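Local coordinates for putative ATP-grasp superfamily protein (Archaeoglobus fulgidus, PDB 3DF7) that is of unknown function but probably binds ATP with an ATP-grasp fold, at residues F7-A10 against R15-D18; T20-L25 against V281-S286; A196-P201 against T250-A255. All coordinates share one frame; numbering follows the deposited sequence.

Interaction 1. Residues F7-A10 against R15-D18; sequences FEFA and RIED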
# COMPACT_ATOMS: atom_id res chain seq x y z
N PHE A 7 5.72 3.45 -12.14
CA PHE A 7 5.94 2.02 -12.30
C PHE A 7 5.28 1.18 -11.19
O PHE A 7 5.45 1.47 -10.01
CB PHE A 7 7.45 1.75 -12.30
CG PHE A 7 7.82 0.29 -12.32
CD1 PHE A 7 8.13 -0.36 -13.52
CD2 PHE A 7 7.87 -0.45 -11.14
CE1 PHE A 7 8.48 -1.71 -13.53
CE2 PHE A 7 8.21 -1.80 -11.14
CZ PHE A 7 8.52 -2.43 -12.34
N GLU A 8 4.54 0.15 -11.59
CA GLU A 8 3.92 -0.76 -10.63
C GLU A 8 4.34 -2.16 -11.09
O GLU A 8 4.23 -2.49 -12.28
CB GLU A 8 2.39 -0.62 -10.62
CG GLU A 8 1.70 -1.42 -9.53
CD GLU A 8 1.56 -2.89 -9.89
OE1 GLU A 8 1.15 -3.16 -11.04
OE2 GLU A 8 1.84 -3.76 -9.04
N PHE A 9 4.83 -2.97 -10.16
CA PHE A 9 5.35 -4.29 -10.49
C PHE A 9 4.49 -5.26 -11.30
O PHE A 9 4.96 -5.81 -12.29
CB PHE A 9 5.84 -5.00 -9.22
CG PHE A 9 6.76 -6.16 -9.49
CD1 PHE A 9 8.02 -5.94 -10.05
CD2 PHE A 9 6.37 -7.45 -9.20
CE1 PHE A 9 8.88 -7.01 -10.32
CE2 PHE A 9 7.22 -8.53 -9.46
CZ PHE A 9 8.48 -8.31 -10.02
N ALA A 10 3.25 -5.48 -10.89
CA ALA A 10 2.38 -6.41 -11.63
C ALA A 10 2.06 -5.93 -13.04
O ALA A 10 1.97 -6.73 -13.97
CB ALA A 10 1.09 -6.65 -10.86
N ARG A 15 5.63 -11.18 -14.30
CA ARG A 15 4.27 -11.68 -14.19
C ARG A 15 4.12 -12.30 -12.80
O ARG A 15 4.98 -13.06 -12.36
CB ARG A 15 3.99 -12.72 -15.27
CG ARG A 15 2.52 -13.15 -15.35
CD ARG A 15 1.61 -11.96 -15.65
NE ARG A 15 0.23 -12.37 -15.87
CZ ARG A 15 -0.77 -11.53 -16.14
NH1 ARG A 15 -0.54 -10.23 -16.23
NH2 ARG A 15 -2.00 -11.99 -16.33
N ILE A 16 3.04 -11.95 -12.11
CA ILE A 16 2.77 -12.50 -10.79
C ILE A 16 1.37 -13.11 -10.84
O ILE A 16 0.63 -12.87 -11.79
CB ILE A 16 2.79 -11.41 -9.70
CG1 ILE A 16 1.72 -10.36 -9.98
CG2 ILE A 16 4.17 -10.77 -9.64
CD1 ILE A 16 1.60 -9.32 -8.89
N GLU A 17 1.01 -13.91 -9.84
CA GLU A 17 -0.31 -14.53 -9.82
C GLU A 17 -1.41 -13.47 -9.98
O GLU A 17 -1.32 -12.39 -9.41
CB GLU A 17 -0.51 -15.31 -8.51
CG GLU A 17 -0.38 -14.47 -7.25
CD GLU A 17 -0.35 -15.33 -6.00
OE1 GLU A 17 0.58 -16.15 -5.87
OE2 GLU A 17 -1.27 -15.19 -5.17
N ASP A 18 -2.44 -13.81 -10.76
CA ASP A 18 -3.54 -12.89 -11.04
C ASP A 18 -4.21 -12.29 -9.81
O ASP A 18 -4.60 -11.12 -9.83
CB ASP A 18 -4.61 -13.59 -11.88
CG ASP A 18 -4.04 -14.26 -13.11
OD1 ASP A 18 -2.97 -13.83 -13.58
OD2 ASP A 18 -4.68 -15.21 -13.61
O HOH W 1 2.35 -9.35 -13.34

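Interaction 2. Residues T20-L25 against V281-S286; sequences TAVEGL and VRKSKS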
# COMPACT_ATOMS: atom_id res chain seq x y z
N THR A 20 -3.01 -11.32 -6.98
CA THR A 20 -2.26 -10.16 -6.51
C THR A 20 -2.12 -9.13 -7.62
O THR A 20 -2.12 -7.93 -7.37
CB THR A 20 -0.84 -10.57 -6.04
OG1 THR A 20 -0.94 -11.53 -4.98
CG2 THR A 20 -0.07 -9.35 -5.53
N ALA A 21 -2.01 -9.62 -8.85
CA ALA A 21 -1.85 -8.75 -10.01
C ALA A 21 -3.03 -7.79 -10.20
O ALA A 21 -2.84 -6.65 -10.61
CB ALA A 21 -1.67 -9.59 -11.27
N VAL A 22 -4.24 -8.25 -9.90
CA VAL A 22 -5.40 -7.40 -10.08
C VAL A 22 -5.33 -6.16 -9.19
O VAL A 22 -5.79 -5.08 -9.58
CB VAL A 22 -6.72 -8.19 -9.83
CG1 VAL A 22 -6.97 -8.37 -8.33
CG2 VAL A 22 -7.88 -7.47 -10.51
N GLU A 23 -4.75 -6.31 -8.00
CA GLU A 23 -4.62 -5.18 -7.08
C GLU A 23 -3.56 -4.22 -7.61
O GLU A 23 -3.75 -3.00 -7.60
CB GLU A 23 -4.23 -5.66 -5.68
CG GLU A 23 -5.36 -6.35 -4.93
CD GLU A 23 -4.98 -6.70 -3.51
OE1 GLU A 23 -4.60 -5.79 -2.74
OE2 GLU A 23 -5.06 -7.90 -3.15
N GLY A 24 -2.43 -4.76 -8.07
CA GLY A 24 -1.38 -3.91 -8.61
C GLY A 24 -1.87 -3.13 -9.83
O GLY A 24 -1.60 -1.94 -9.97
N LEU A 25 -2.59 -3.82 -10.71
CA LEU A 25 -3.11 -3.19 -11.91
C LEU A 25 -4.07 -2.05 -11.54
O LEU A 25 -4.05 -0.99 -12.16
CB LEU A 25 -3.84 -4.22 -12.78
CG LEU A 25 -4.56 -3.66 -14.01
CD1 LEU A 25 -3.57 -2.95 -14.93
CD2 LEU A 25 -5.25 -4.80 -14.75
N VAL A 281 -14.38 -1.72 -1.79
CA VAL A 281 -13.47 -2.25 -2.79
C VAL A 281 -13.41 -3.74 -2.48
O VAL A 281 -13.28 -4.13 -1.32
CB VAL A 281 -12.04 -1.65 -2.65
CG1 VAL A 281 -11.11 -2.27 -3.69
CG2 VAL A 281 -12.08 -0.14 -2.83
N ARG A 282 -13.56 -4.59 -3.48
CA ARG A 282 -13.49 -6.02 -3.20
C ARG A 282 -12.91 -6.82 -4.35
O ARG A 282 -13.11 -6.50 -5.52
CB ARG A 282 -14.87 -6.58 -2.83
CG ARG A 282 -15.87 -6.63 -3.98
CD ARG A 282 -17.25 -7.07 -3.50
NE ARG A 282 -18.21 -7.07 -4.60
CZ ARG A 282 -19.53 -7.17 -4.46
NH1 ARG A 282 -20.08 -7.27 -3.26
NH2 ARG A 282 -20.29 -7.14 -5.54
N LYS A 283 -12.17 -7.86 -3.98
CA LYS A 283 -11.56 -8.75 -4.95
C LYS A 283 -12.56 -9.88 -5.15
O LYS A 283 -13.12 -10.41 -4.19
CB LYS A 283 -10.24 -9.28 -4.41
CG LYS A 283 -9.52 -10.24 -5.34
CD LYS A 283 -8.26 -10.80 -4.70
CE LYS A 283 -7.27 -9.69 -4.37
NZ LYS A 283 -6.01 -10.22 -3.78
N SER A 284 -12.80 -10.23 -6.41
CA SER A 284 -13.75 -11.29 -6.71
C SER A 284 -13.33 -12.03 -7.97
O SER A 284 -12.29 -11.75 -8.56
CB SER A 284 -15.14 -10.68 -6.91
OG SER A 284 -15.12 -9.64 -7.87
N LYS A 285 -14.16 -12.99 -8.36
CA LYS A 285 -13.92 -13.79 -9.55
C LYS A 285 -14.98 -13.46 -10.60
O LYS A 285 -16.18 -13.58 -10.35
CB LYS A 285 -13.99 -15.29 -9.21
CG LYS A 285 -12.98 -15.75 -8.17
CD LYS A 285 -11.54 -15.58 -8.65
CE LYS A 285 -10.87 -16.92 -8.93
NZ LYS A 285 -11.56 -17.71 -9.99
N SER A 286 -14.52 -13.00 -11.76
CA SER A 286 -15.40 -12.67 -12.88
C SER A 286 -16.61 -11.79 -12.55
O SER A 286 -17.72 -12.08 -12.99
CB SER A 286 -15.89 -13.97 -13.53
OG SER A 286 -14.79 -14.79 -13.87

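Interaction 3. Residues A196-P201 against T250-A255; sequences AGAVVP and TTPVVA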
# COMPACT_ATOMS: atom_id res chain seq x y z
N ALA A 196 -9.67 -9.35 1.63
CA ALA A 196 -10.67 -9.63 0.60
C ALA A 196 -11.32 -8.35 0.11
O ALA A 196 -11.91 -8.31 -0.96
CB ALA A 196 -11.73 -10.59 1.14
N GLY A 197 -11.22 -7.29 0.91
CA GLY A 197 -11.81 -6.03 0.51
C GLY A 197 -11.57 -4.92 1.51
O GLY A 197 -10.99 -5.16 2.57
N ALA A 198 -12.00 -3.71 1.17
CA ALA A 198 -11.85 -2.56 2.04
C ALA A 198 -13.09 -1.69 1.91
O ALA A 198 -13.80 -1.75 0.90
CB ALA A 198 -10.60 -1.76 1.67
N VAL A 199 -13.37 -0.91 2.94
CA VAL A 199 -14.51 -0.00 2.95
C VAL A 199 -13.90 1.38 3.20
O VAL A 199 -13.21 1.59 4.20
CB VAL A 199 -15.51 -0.37 4.06
CG1 VAL A 199 -16.68 0.61 4.05
CG2 VAL A 199 -16.01 -1.79 3.86
N VAL A 200 -14.15 2.30 2.27
CA VAL A 200 -13.60 3.66 2.35
C VAL A 200 -14.72 4.70 2.30
O VAL A 200 -15.43 4.81 1.30
CB VAL A 200 -12.65 3.91 1.15
CG1 VAL A 200 -12.01 5.29 1.26
CG2 VAL A 200 -11.58 2.82 1.08
N PRO A 201 -14.90 5.49 3.38
CA PRO A 201 -14.13 5.46 4.63
C PRO A 201 -14.62 4.36 5.57
O PRO A 201 -15.70 3.79 5.37
CB PRO A 201 -14.35 6.85 5.20
CG PRO A 201 -15.77 7.12 4.82
CD PRO A 201 -15.82 6.64 3.37
N THR A 250 -1.32 1.78 -1.41
CA THR A 250 -2.01 0.57 -0.98
C THR A 250 -3.36 0.56 -1.71
O THR A 250 -3.86 1.60 -2.13
CB THR A 250 -2.21 0.52 0.56
OG1 THR A 250 -2.92 1.68 1.00
CG2 THR A 250 -0.86 0.45 1.27
N THR A 251 -3.93 -0.63 -1.87
CA THR A 251 -5.18 -0.81 -2.60
C THR A 251 -6.34 0.15 -2.32
O THR A 251 -7.04 0.58 -3.25
CB THR A 251 -5.68 -2.27 -2.48
OG1 THR A 251 -4.60 -3.16 -2.81
CG2 THR A 251 -6.83 -2.53 -3.43
N PRO A 252 -6.57 0.52 -1.04
CA PRO A 252 -7.68 1.44 -0.74
C PRO A 252 -7.65 2.74 -1.54
O PRO A 252 -8.66 3.43 -1.68
CB PRO A 252 -7.51 1.68 0.76
CG PRO A 252 -6.97 0.36 1.25
CD PRO A 252 -5.92 0.05 0.19
N VAL A 253 -6.47 3.08 -2.07
CA VAL A 253 -6.31 4.30 -2.85
C VAL A 253 -7.19 4.31 -4.11
O VAL A 253 -7.61 5.37 -4.56
CB VAL A 253 -4.83 4.49 -3.28
CG1 VAL A 253 -4.47 3.54 -4.43
CG2 VAL A 253 -4.60 5.92 -3.69
N VAL A 254 -7.46 3.14 -4.67
CA VAL A 254 -8.27 3.08 -5.88
C VAL A 254 -9.68 3.64 -5.68
O VAL A 254 -10.32 4.08 -6.63
CB VAL A 254 -8.38 1.63 -6.43
CG1 VAL A 254 -6.99 1.04 -6.61
CG2 VAL A 254 -9.21 0.76 -5.49
N ALA A 255 -10.16 3.63 -4.44
CA ALA A 255 -11.50 4.13 -4.15
C ALA A 255 -11.59 5.64 -3.91
O ALA A 255 -12.69 6.19 -3.85
CB ALA A 255 -12.07 3.39 -2.94

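Interaction 1. Residues F7-A10 against R15-D18
I16 reaches back to A10 and F9 at the start of the short helix 9-12, and these three residues carry the contact. Its longer branch does most of the work: CD1 meets the methyl CB of A10 at 3.4 Å, tighter than usual for two carbons, with CG1 just behind at 3.9 Å from the same methyl. The shorter branch goes to the phenylalanine, where I16 CG2 lies 3.8 Å from CE2 of F9, approaching the ring at a slant. F9 offers this corner because its CG stands anti to the backbone N (chi1 -162°). No direct hydrogen bond crosses the contact; a water joins the two backbones instead, donating to A10 O at 2.7 Å and accepting from I16 N at 3.0 Å. Behind A10, the carboxylate of E8 caps the helix, A10 N donating a hydrogen bond to E8 OE2 at 2.9 Å from above the carboxylate plane. A21 of helix 18-35 also touches both A10 and I16. An alanine in place of I16 would lose both branches and would probably open a gap beside the A10 methyl and take away the carbon that lies against the F9 ring. The site is the turn leaving strand 3-8, an inner strand of the parallel sheet, consistent with the Rossmann-like pre-ATP-grasp part of such proteins.

Interaction 2. Residues T20-L25 against V281-S286
E23 and K283 bring the backbones closest here, with CA atoms 8.1 Å apart, where helix 18-35 passes strand 279-285. The contact sets a helix of the N-terminal Rossmann-like part against a strand of the large antiparallel sheet of the ATP-grasp fold. K283 bridges the distance. Its CG stands anti to the backbone N and the chain runs extended until it bends at chi3 (-61°), which brings the ammonium to the glutamate. There the two side chains cross at about a right angle and K283 NZ donates, in a hydrogen bond that is also a salt bridge, at 2.6 Å to E23 OE2, which receives it on its anti lone pair. On the way, CE of K283 passes V22 CG1 at 4.2 Å, so a hydrophobic methyl flanks the charged end. The same nitrogen also bonds to S19 O just ahead of the segment, and the other glutamate oxygen, OE1, bonds to the T251 hydroxyl. With both oxygens engaged, the carboxylate of E23 is probably held against rotation, and the paired charges likely stabilise each other. One carbon back from the ammonium, K283 CE lies 3.9 Å from E23 CG.

Interaction 3. Residues A196-P201 against T250-A255
V200 and A198, on the same face of strand 194-200, rest against P252 and A255 in the loop that follows strand 240-246. The strand belongs to the large antiparallel sheet of the ATP-grasp fold, and the loop runs across that face on its way into helix 256-260. Three backbone bonds, each from a residue to the carbonyl three places back, wind the loop: V253 N to T250 O, V254 N to T251 O, and A255 N to P252 O.

V200 can be traced outward from CB, which already sits 4.2 Å from CB of A255. From there the side chain forks, and CG1, anti to the backbone N (chi1 -176°), turns away from the closest touching, which is left to CG2. CG2 lies beside the backbone N and is turned in toward the loop, where it finds A255 CB at 4.1 Å, CB of P252 at 4.2 Å, and the P252 carbonyl oxygen at 4.1 Å. The methyl thus rests against an oxygen already taken by A255 N.

No hydrogen bond joins the two segments; the joint is apolar and buried. S184 and N186 of strand 180-191 and Y260 of helix 256-260 also touch V200. Near the start of the segment, A196 and G197 both face I189 in a classic beta bulge. Just beyond it, the remaining touch is made by A198, whose CB meets the ring of P252 at CG, 4.2 Å away.

From the N terminus, interaction 1 closes first, over just four residues, between the start of helix 9-12 and the lead-in to helix 18-35. Interaction 2 opens next, on that helix, and closes only near the C terminus at 281-286. Interaction 3 is nested inside this long loop, its two segments 49 residues apart. The first two are joined through helix 18-35, into which the loop of interaction 1 leads. Interactions 2 and 3 share the sheet, where strands 194-200 and 279-285 are neighbours and A198 O lies 2.7 Å from V281 N. Together they run from the Rossmann-like part, through helix 18-35, to the ATP-grasp antiparallel sheet and its adjoining loop.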